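Local coordinates for protein CRISPR-associated endoribonuclease Cas6 1 (Methanocaldococcus jannaschii DSM 2661, PDB 5YI6) that probably cleaves CRISPR transcripts as an RNA-binding endoribonuclease, yielding the crRNAs used in adaptive defence against viruses and plasmids, at residues N164-K169 and I218-E223; K168-F173 and C178-E183; M207-W212 and C224-K229. One frame throughout, in Å; residues are numbered along the deposited sequence.

Contact 1: N164-K169 and I218-E223; sequences NNLKKK and IKFGYE
The side chains of Leu166 and Phe220 slide past each other in opposite senses where two helices meet at 90° with their segment axes 10.1 Å apart. The tight part centres on Gly221, which presents bare backbone to the leucine: Leu166 CD1 lies 3.5 Å from Gly221 CA. The same methyl also reaches the neighbouring ring, with Leu166 CD1 at 3.8 Å from Phe220 CD2. With its CG anti to the backbone N (chi1 178°), Phe220 projects across to helix 158-174 and brings its far end to Lys169. There the CB of Lys169 meets the ring edge in its plane, 3.7 Å from Phe220 CE2, while Lys169 O approaches Phe220 CZ obliquely at 3.5 Å. These are the two helices of the ferredoxin-like C-terminal half of Cas6, and Phe182 of strand 182-195 also touches Leu166. Beside this packing sits a polar group. The Lys169 chain bends at chi3 and chi4 and turns NZ back along its own helix to Asn165 OD1, a 3.1 Å hydrogen bond lying in the carbonyl plane. In the following loop Asn230 and the carbonyls of Gly225 and Gly227 also bind this ammonium group, so four oxygens fix its position. The Lys169 side chain lies about 8 Å from that of Lys53, by similarity the transition-state stabilizer. On the outer side, Lys168 points away from the other helix and is exposed to solvent.

Contact 2: K168-F173 and C178-E183; sequences KKYEAF and CDMNFE
The connection from the first helix to the second strand of the ferredoxin-like C-terminal half folds back on that helix here, laying Cys178 against Tyr170 and Glu171, and Met180 against Tyr170. The Tyr170 ring carries the apolar part: its CG sits beside the carbonyl carbon and opposite the amide nitrogen (chi1 -178°), which carries the ring out toward the returning chain. Cys178 meets one end of the ring, with Cys178 CB 3.6 Å from Tyr170 CD2. Its sulfur makes an oblique sulfur-aromatic contact, Cys178 SG lying 4.4 Å from the centroid of the Tyr170 ring and 28° off the ring normal. At the phenol end comes Met180, whose chain crosses the tyrosine at about a right angle and bends at chi3, leaving its terminal methyl to do the touching: Met180 CE is 3.5 Å from Tyr170 CE1 and equally near CZ and OH. Phe220 of helix 215-224 also meets Tyr170, edge-to-face. The one hydrogen bond across the segments comes from Glu171, extended beyond CG, whose OE2 accepts it from Cys178 N at 2.9 Å; the N-H points almost straight at it (177°) and meets the anti side of the carboxylate, slightly out of its plane.

Contact 3: M207-W212 and C224-K229; sequences MVFKVW and CGFGEK. With PO4 (phosphate ion), chain K.
Phe209 sets its CG between backbone N and carbonyl carbon (chi1 57°), whereas Phe226 has CG anti to the carbonyl carbon (chi1 -73°); from strand and loop, these torsions turn the two rings toward each other. The result is a T-shaped pair. Phe209 supplies the edge and Phe226 the face, as the 84° between the ring planes and the 5.5 Å between the centroids of the Phe209 and Phe226 rings indicate. Phe209 CZ stands over the centre of the Phe226 ring, 4.1 Å above its plane. This is a small, buried and purely apolar meeting, with no hydrogen bond between the segments. Phe226 is flanked by Gly225 and Gly227, both with positive phi, at the start of the glycine-rich loop that follows the last helix in Cas6 proteins. Further along, the loop holds a phosphate ion, probably from the crystallisation liquor: Lys229 N gives PO4 O4 a nearly straight hydrogen bond of 2.9 Å. Glu228 OE1 lies 2.8 Å from PO4 O2. The Lys229 chain bends at chi2 and brings NZ to 3.5 Å from PO4 O2, where its charge would probably offset the nearby carboxylate. Within the fold, Phe209 packs beside Leu128 of the adjacent strand 127-130, while Phe226 also touches Leu166 of helix 158-174, so the ring pair lies between the sheet and the helix covering it.

Overall arrangement
All three contacts belong to the C-terminal ferredoxin-like half of the chain. The centres of contacts 1 and 2 are about 6 Å apart, those of contacts 1 and 3 about 8 Å, and those of contacts 2 and 3 about 13 Å. Contacts 1 and 2 share helix 158-174, including Lys168 and Lys169; contacts 2 and 3 reach the same antiparallel sheet through neighbouring strands 182-195 and 201-213. Along the chain contact 2 closes before contact 3 opens, whereas contacts 1 and 3 interleave. Lys169 links the helix pair of contact 1 to the glycine-rich loop of contact 3, both buried, while contact 2 lies at the surface of this half.

Contact 1: N164-K169 and I218-E223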
loop_
_atom_site.group_PDB
_atom_site.type_symbol
_atom_site.label_atom_id
_atom_site.label_comp_id
_atom_site.label_asym_id
_atom_site.label_seq_id
_atom_site.Cartn_x
_atom_site.Cartn_y
_atom_site.Cartn_z
ATOM N N ASN A 164 5.752 -12.991 11.096
ATOM C CA ASN A 164 7.189 -13.090 10.893
ATOM C C ASN A 164 7.650 -12.184 9.772
ATOM O O ASN A 164 8.752 -11.628 9.840
ATOM C CB ASN A 164 7.590 -14.530 10.626
ATOM C CG ASN A 164 7.490 -15.375 11.877
ATOM O OD1 ASN A 164 7.701 -14.857 12.979
ATOM N ND2 ASN A 164 7.196 -16.666 11.725
ATOM N N ASN A 165 6.822 -12.001 8.750
ATOM C CA ASN A 165 7.164 -11.012 7.748
ATOM C C ASN A 165 7.335 -9.639 8.396
ATOM O O ASN A 165 8.317 -8.933 8.123
ATOM C CB ASN A 165 6.076 -10.954 6.669
ATOM C CG ASN A 165 6.228 -9.727 5.790
ATOM O OD1 ASN A 165 5.746 -8.636 6.128
ATOM N ND2 ASN A 165 6.934 -9.889 4.690
ATOM N N LEU A 166 6.384 -9.247 9.272
ATOM C CA LEU A 166 6.481 -7.909 9.859
ATOM C C LEU A 166 7.721 -7.780 10.735
ATOM O O LEU A 166 8.412 -6.762 10.696
ATOM C CB LEU A 166 5.232 -7.568 10.687
ATOM C CG LEU A 166 5.092 -6.058 10.998
ATOM C CD1 LEU A 166 4.924 -5.290 9.691
ATOM C CD2 LEU A 166 3.944 -5.766 11.961
ATOM N N LYS A 167 8.017 -8.813 11.535
ATOM C CA LYS A 167 9.183 -8.750 12.414
ATOM C C LYS A 167 10.483 -8.698 11.603
ATOM O O LYS A 167 11.401 -7.922 11.928
ATOM C CB LYS A 167 9.170 -9.955 13.357
ATOM C CG LYS A 167 7.963 -9.940 14.332
ATOM C CD LYS A 167 7.887 -11.244 15.142
ATOM C CE LYS A 167 6.794 -11.194 16.216
ATOM N NZ LYS A 167 6.580 -12.514 16.908
ATOM N N LYS A 168 10.567 -9.487 10.528
ATOM C CA LYS A 168 11.774 -9.437 9.700
ATOM C C LYS A 168 11.938 -8.082 9.020
ATOM O O LYS A 168 13.056 -7.565 8.918
ATOM C CB LYS A 168 11.729 -10.550 8.661
ATOM C CG LYS A 168 11.893 -11.946 9.262
ATOM C CD LYS A 168 11.768 -13.016 8.182
ATOM C CE LYS A 168 11.599 -14.408 8.780
ATOM N NZ LYS A 168 10.911 -15.331 7.822
ATOM N N LYS A 169 10.840 -7.507 8.518
ATOM C CA LYS A 169 10.891 -6.179 7.906
ATOM C C LYS A 169 11.294 -5.129 8.914
ATOM O O LYS A 169 12.049 -4.210 8.587
ATOM C CB LYS A 169 9.518 -5.778 7.290
ATOM C CG LYS A 169 9.179 -6.453 6.007
ATOM C CD LYS A 169 7.963 -5.717 5.308
ATOM C CE LYS A 169 6.828 -5.432 6.309
ATOM N NZ LYS A 169 5.478 -5.556 5.607
ATOM N N ILE A 218 2.998 -2.774 15.871
ATOM C CA ILE A 218 1.789 -2.551 15.065
ATOM C C ILE A 218 1.917 -1.269 14.251
ATOM O O ILE A 218 1.537 -1.223 13.072
ATOM C CB ILE A 218 0.544 -2.533 15.981
ATOM C CG1 ILE A 218 0.380 -3.914 16.646
ATOM C CG2 ILE A 218 -0.713 -2.154 15.173
ATOM C CD1 ILE A 218 -0.673 -3.917 17.788
ATOM N N LYS A 219 2.470 -0.214 14.864
ATOM C CA LYS A 219 2.671 1.072 14.210
ATOM C C LYS A 219 3.607 0.938 13.016
ATOM O O LYS A 219 3.416 1.598 11.985
ATOM C CB LYS A 219 3.242 2.064 15.226
ATOM C CG LYS A 219 3.735 3.357 14.656
ATOM C CD LYS A 219 4.245 4.302 15.744
ATOM C CE LYS A 219 4.704 5.619 15.133
ATOM N NZ LYS A 219 5.845 5.470 14.184
ATOM N N PHE A 220 4.636 0.088 13.141
ATOM C CA PHE A 220 5.475 -0.182 11.979
ATOM C C PHE A 220 4.683 -0.848 10.854
ATOM O O PHE A 220 4.828 -0.474 9.692
ATOM C CB PHE A 220 6.672 -1.056 12.381
ATOM C CG PHE A 220 7.555 -1.428 11.240
ATOM C CD1 PHE A 220 8.445 -0.503 10.706
ATOM C CD2 PHE A 220 7.514 -2.747 10.715
ATOM C CE1 PHE A 220 9.296 -0.858 9.619
ATOM C CE2 PHE A 220 8.353 -3.119 9.623
ATOM C CZ PHE A 220 9.257 -2.175 9.098
ATOM N N GLY A 221 3.843 -1.838 11.167
ATOM C CA GLY A 221 2.991 -2.398 10.109
ATOM C C GLY A 221 2.024 -1.363 9.533
ATOM O O GLY A 221 1.740 -1.348 8.333
ATOM N N TYR A 222 1.539 -0.468 10.381
ATOM C CA TYR A 222 0.621 0.573 9.934
ATOM C C TYR A 222 1.277 1.490 8.906
ATOM O O TYR A 222 0.639 1.899 7.934
ATOM C CB TYR A 222 0.136 1.365 11.149
ATOM C CG TYR A 222 -1.099 2.185 10.850
ATOM C CD1 TYR A 222 -2.359 1.586 10.864
ATOM C CD2 TYR A 222 -0.996 3.535 10.561
ATOM C CE1 TYR A 222 -3.532 2.357 10.584
ATOM C CE2 TYR A 222 -2.142 4.328 10.295
ATOM C CZ TYR A 222 -3.401 3.703 10.290
ATOM O OH TYR A 222 -4.541 4.438 10.038
ATOM N N GLU A 223 2.548 1.843 9.101
ATOM C CA GLU A 223 3.146 2.776 8.135
ATOM C C GLU A 223 3.971 2.094 7.034
ATOM O O GLU A 223 4.135 2.659 5.957
ATOM C CB GLU A 223 3.924 3.870 8.860
ATOM C CG GLU A 223 2.976 4.735 9.807
ATOM C CD GLU A 223 1.718 5.477 9.138
ATOM O OE1 GLU A 223 1.152 5.063 8.099
ATOM O OE2 GLU A 223 1.259 6.505 9.697
#

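Contact 2: K168-F173 and C178-E183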
loop_
_atom_site.group_PDB
_atom_site.type_symbol
_atom_site.label_atom_id
_atom_site.label_comp_id
_atom_site.label_asym_id
_atom_site.label_seq_id
_atom_site.Cartn_x
_atom_site.Cartn_y
_atom_site.Cartn_z
ATOM N N LYS A 168 10.567 -9.487 10.528
ATOM C CA LYS A 168 11.774 -9.437 9.700
ATOM C C LYS A 168 11.938 -8.082 9.020
ATOM O O LYS A 168 13.056 -7.565 8.918
ATOM C CB LYS A 168 11.729 -10.550 8.661
ATOM C CG LYS A 168 11.893 -11.946 9.262
ATOM C CD LYS A 168 11.768 -13.016 8.182
ATOM C CE LYS A 168 11.599 -14.408 8.780
ATOM N NZ LYS A 168 10.911 -15.331 7.822
ATOM N N LYS A 169 10.840 -7.507 8.518
ATOM C CA LYS A 169 10.891 -6.179 7.906
ATOM C C LYS A 169 11.294 -5.129 8.914
ATOM O O LYS A 169 12.049 -4.210 8.587
ATOM C CB LYS A 169 9.518 -5.778 7.290
ATOM C CG LYS A 169 9.179 -6.453 6.007
ATOM C CD LYS A 169 7.963 -5.717 5.308
ATOM C CE LYS A 169 6.828 -5.432 6.309
ATOM N NZ LYS A 169 5.478 -5.556 5.607
ATOM N N TYR A 170 10.781 -5.240 10.153
ATOM C CA TYR A 170 11.182 -4.326 11.213
ATOM C C TYR A 170 12.708 -4.352 11.388
ATOM O O TYR A 170 13.356 -3.301 11.443
ATOM C CB TYR A 170 10.490 -4.701 12.531
ATOM C CG TYR A 170 10.809 -3.780 13.659
ATOM C CD1 TYR A 170 9.927 -2.771 14.026
ATOM C CD2 TYR A 170 12.010 -3.908 14.379
ATOM C CE1 TYR A 170 10.215 -1.916 15.060
ATOM C CE2 TYR A 170 12.306 -3.057 15.400
ATOM C CZ TYR A 170 11.407 -2.060 15.743
ATOM O OH TYR A 170 11.697 -1.191 16.766
ATOM N N GLU A 171 13.280 -5.553 11.495
ATOM C CA GLU A 171 14.728 -5.641 11.672
ATOM C C GLU A 171 15.464 -5.135 10.439
ATOM O O GLU A 171 16.532 -4.523 10.563
ATOM C CB GLU A 171 15.163 -7.082 11.999
ATOM C CG GLU A 171 14.543 -7.556 13.289
ATOM C CD GLU A 171 15.137 -8.854 13.817
ATOM O OE1 GLU A 171 15.844 -9.570 13.060
ATOM O OE2 GLU A 171 14.863 -9.144 14.997
ATOM N N ALA A 172 14.923 -5.392 9.243
ATOM C CA ALA A 172 15.598 -4.941 8.023
ATOM C C ALA A 172 15.572 -3.429 7.912
ATOM O O ALA A 172 16.540 -2.821 7.435
ATOM C CB ALA A 172 14.964 -5.564 6.773
ATOM N N PHE A 173 14.484 -2.791 8.356
ATOM C CA PHE A 173 14.406 -1.329 8.244
ATOM C C PHE A 173 15.200 -0.632 9.337
ATOM O O PHE A 173 15.936 0.324 9.056
ATOM C CB PHE A 173 12.963 -0.828 8.317
ATOM C CG PHE A 173 12.865 0.663 8.254
ATOM C CD1 PHE A 173 13.084 1.313 7.044
ATOM C CD2 PHE A 173 12.586 1.418 9.383
ATOM C CE1 PHE A 173 13.011 2.720 6.956
ATOM C CE2 PHE A 173 12.507 2.828 9.314
ATOM C CZ PHE A 173 12.711 3.477 8.083
ATOM N N CYS A 178 13.990 -7.003 16.732
ATOM C CA CYS A 178 12.560 -6.840 16.982
ATOM C C CYS A 178 12.249 -7.718 18.186
ATOM O O CYS A 178 12.063 -8.925 18.067
ATOM C CB CYS A 178 11.743 -7.234 15.767
ATOM S SG CYS A 178 9.942 -6.942 16.049
ATOM N N ASP A 179 12.277 -7.104 19.366
ATOM C CA ASP A 179 11.917 -7.739 20.626
ATOM C C ASP A 179 10.445 -7.548 20.951
ATOM O O ASP A 179 10.085 -7.415 22.120
ATOM C CB ASP A 179 12.758 -7.157 21.763
ATOM C CG ASP A 179 14.134 -7.765 21.844
ATOM O OD1 ASP A 179 14.273 -8.967 21.530
ATOM O OD2 ASP A 179 15.073 -7.038 22.239
ATOM N N MET A 180 9.601 -7.436 19.942
ATOM C CA MET A 180 8.198 -7.124 20.148
ATOM C C MET A 180 7.338 -8.198 19.514
ATOM O O MET A 180 7.797 -9.036 18.734
ATOM C CB MET A 180 7.850 -5.746 19.572
ATOM C CG MET A 180 8.450 -4.633 20.362
ATOM S SD MET A 180 8.069 -3.002 19.722
ATOM C CE MET A 180 9.030 -3.048 18.177
ATOM N N ASN A 181 6.058 -8.158 19.858
ATOM C CA ASN A 181 5.128 -9.130 19.341
ATOM C C ASN A 181 3.771 -8.459 19.179
ATOM O O ASN A 181 3.504 -7.402 19.757
ATOM C CB ASN A 181 5.048 -10.356 20.258
ATOM C CG ASN A 181 4.174 -11.440 19.683
ATOM O OD1 ASN A 181 4.417 -11.919 18.580
ATOM N ND2 ASN A 181 3.172 -11.875 20.449
ATOM N N PHE A 182 2.947 -9.047 18.329
ATOM C CA PHE A 182 1.553 -8.648 18.259
ATOM C C PHE A 182 0.741 -9.876 17.891
ATOM O O PHE A 182 1.288 -10.922 17.517
ATOM C CB PHE A 182 1.344 -7.492 17.259
ATOM C CG PHE A 182 1.318 -7.928 15.809
ATOM C CD1 PHE A 182 0.116 -7.982 15.111
ATOM C CD2 PHE A 182 2.497 -8.245 15.126
ATOM C CE1 PHE A 182 0.085 -8.362 13.777
ATOM C CE2 PHE A 182 2.467 -8.605 13.782
ATOM C CZ PHE A 182 1.264 -8.681 13.112
ATOM N N GLU A 183 -0.585 -9.751 18.030
ATOM C CA GLU A 183 -1.528 -10.792 17.641
ATOM C C GLU A 183 -2.701 -10.122 16.938
ATOM O O GLU A 183 -2.854 -8.897 16.981
ATOM C CB GLU A 183 -2.022 -11.597 18.856
ATOM C CG GLU A 183 -0.899 -12.097 19.775
ATOM C CD GLU A 183 -0.093 -13.254 19.188
ATOM O OE1 GLU A 183 -0.487 -13.824 18.141
ATOM O OE2 GLU A 183 0.922 -13.630 19.819
#

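Contact 3: M207-W212 and C224-K229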
loop_
_atom_site.group_PDB
_atom_site.type_symbol
_atom_site.label_atom_id
_atom_site.label_comp_id
_atom_site.label_asym_id
_atom_site.label_seq_id
_atom_site.Cartn_x
_atom_site.Cartn_y
_atom_site.Cartn_z
ATOM N N MET A 207 -9.078 -7.355 3.849
ATOM C CA MET A 207 -9.489 -7.902 5.140
ATOM C C MET A 207 -9.627 -6.831 6.206
ATOM O O MET A 207 -9.089 -5.718 6.107
ATOM C CB MET A 207 -8.532 -9.006 5.616
ATOM C CG MET A 207 -7.115 -8.585 5.728
ATOM S SD MET A 207 -6.032 -10.046 5.955
ATOM C CE MET A 207 -6.405 -10.462 7.604
ATOM N N VAL A 208 -10.411 -7.199 7.218
ATOM C CA VAL A 208 -10.646 -6.416 8.419
ATOM C C VAL A 208 -10.218 -7.283 9.594
ATOM O O VAL A 208 -10.620 -8.460 9.679
ATOM C CB VAL A 208 -12.126 -6.022 8.565
ATOM C CG1 VAL A 208 -12.295 -5.150 9.792
ATOM C CG2 VAL A 208 -12.612 -5.304 7.313
ATOM N N PHE A 209 -9.429 -6.698 10.506
ATOM C CA PHE A 209 -8.876 -7.498 11.598
ATOM C C PHE A 209 -8.636 -6.640 12.826
ATOM O O PHE A 209 -8.363 -5.448 12.727
ATOM C CB PHE A 209 -7.575 -8.251 11.193
ATOM C CG PHE A 209 -6.428 -7.377 10.677
ATOM C CD1 PHE A 209 -5.281 -7.196 11.444
ATOM C CD2 PHE A 209 -6.458 -6.834 9.392
ATOM C CE1 PHE A 209 -4.192 -6.436 10.957
ATOM C CE2 PHE A 209 -5.393 -6.062 8.906
ATOM C CZ PHE A 209 -4.248 -5.872 9.690
ATOM N N LYS A 210 -8.778 -7.260 13.994
ATOM C CA LYS A 210 -8.447 -6.645 15.267
ATOM C C LYS A 210 -6.997 -6.960 15.593
ATOM O O LYS A 210 -6.530 -8.052 15.288
ATOM C CB LYS A 210 -9.333 -7.216 16.372
ATOM C CG LYS A 210 -10.737 -6.679 16.385
ATOM C CD LYS A 210 -11.465 -7.107 17.644
ATOM C CE LYS A 210 -11.975 -8.539 17.517
ATOM N NZ LYS A 210 -10.996 -9.590 17.937
ATOM N N VAL A 211 -6.302 -6.023 16.233
ATOM C CA VAL A 211 -4.909 -6.241 16.623
ATOM C C VAL A 211 -4.714 -5.917 18.089
ATOM O O VAL A 211 -5.403 -5.067 18.665
ATOM C CB VAL A 211 -3.888 -5.410 15.811
ATOM C CG1 VAL A 211 -3.778 -5.909 14.415
ATOM C CG2 VAL A 211 -4.261 -3.878 15.856
ATOM N N TRP A 212 -3.726 -6.574 18.687
ATOM C CA TRP A 212 -3.310 -6.225 20.030
ATOM C C TRP A 212 -1.841 -6.642 20.173
ATOM O O TRP A 212 -1.298 -7.379 19.340
ATOM C CB TRP A 212 -4.239 -6.878 21.083
ATOM C CG TRP A 212 -4.280 -8.397 21.080
ATOM C CD1 TRP A 212 -3.532 -9.232 21.872
ATOM C CD2 TRP A 212 -5.111 -9.244 20.292
ATOM N NE1 TRP A 212 -3.843 -10.526 21.623
ATOM C CE2 TRP A 212 -4.810 -10.572 20.655
ATOM C CE3 TRP A 212 -6.084 -9.014 19.302
ATOM C CZ2 TRP A 212 -5.442 -11.658 20.087
ATOM C CZ3 TRP A 212 -6.707 -10.094 18.732
ATOM C CH2 TRP A 212 -6.379 -11.408 19.120
ATOM N N CYS A 224 4.463 0.893 7.256
ATOM C CA CYS A 224 5.224 0.181 6.228
ATOM C C CYS A 224 4.336 -0.697 5.353
ATOM O O CYS A 224 4.684 -0.971 4.195
ATOM C CB CYS A 224 6.286 -0.715 6.884
ATOM S SG CYS A 224 7.492 -1.435 5.676
ATOM N N GLY A 225 3.209 -1.131 5.884
ATOM C CA GLY A 225 2.341 -2.101 5.250
ATOM C C GLY A 225 2.523 -3.474 5.885
ATOM O O GLY A 225 3.563 -3.783 6.474
ATOM N N PHE A 226 1.482 -4.293 5.790
ATOM C CA PHE A 226 1.502 -5.689 6.189
ATOM C C PHE A 226 1.810 -6.555 4.971
ATOM O O PHE A 226 1.545 -6.177 3.827
ATOM C CB PHE A 226 0.149 -6.095 6.832
ATOM C CG PHE A 226 -0.043 -5.536 8.220
ATOM C CD1 PHE A 226 0.301 -6.312 9.337
ATOM C CD2 PHE A 226 -0.499 -4.235 8.415
ATOM C CE1 PHE A 226 0.157 -5.822 10.616
ATOM C CE2 PHE A 226 -0.645 -3.706 9.689
ATOM C CZ PHE A 226 -0.311 -4.489 10.810
ATOM N N GLY A 227 2.416 -7.731 5.216
ATOM C CA GLY A 227 2.650 -8.604 4.061
ATOM C C GLY A 227 3.779 -8.106 3.168
ATOM O O GLY A 227 4.542 -7.225 3.523
ATOM N N GLU A 228 3.821 -8.654 1.952
ATOM C CA GLU A 228 4.922 -8.447 1.022
ATOM C C GLU A 228 4.550 -7.474 -0.097
ATOM O O GLU A 228 3.402 -7.064 -0.229
ATOM C CB GLU A 228 5.365 -9.788 0.419
ATOM C CG GLU A 228 5.835 -10.750 1.470
ATOM C CD GLU A 228 6.084 -12.128 0.877
ATOM O OE1 GLU A 228 7.010 -12.252 0.050
ATOM O OE2 GLU A 228 5.361 -13.061 1.218
ATOM N N LYS A 229 5.558 -7.114 -0.896
ATOM C CA LYS A 229 5.405 -6.190 -2.038
ATOM C C LYS A 229 4.800 -4.855 -1.606
ATOM O O LYS A 229 4.012 -4.235 -2.346
ATOM C CB LYS A 229 4.556 -6.801 -3.157
ATOM C CG LYS A 229 5.196 -8.099 -3.775
ATOM C CD LYS A 229 6.677 -7.866 -4.110
ATOM C CE LYS A 229 7.288 -9.028 -4.911
ATOM N NZ LYS A 229 8.778 -9.001 -4.840
HETATM P P PO4 K . 9.070 -9.329 -0.822
HETATM O O1 PO4 K . 9.414 -9.916 0.538
HETATM O O2 PO4 K . 8.240 -10.331 -1.611
HETATM O O3 PO4 K . 10.349 -9.040 -1.583
HETATM O O4 PO4 K . 8.332 -8.011 -0.633
#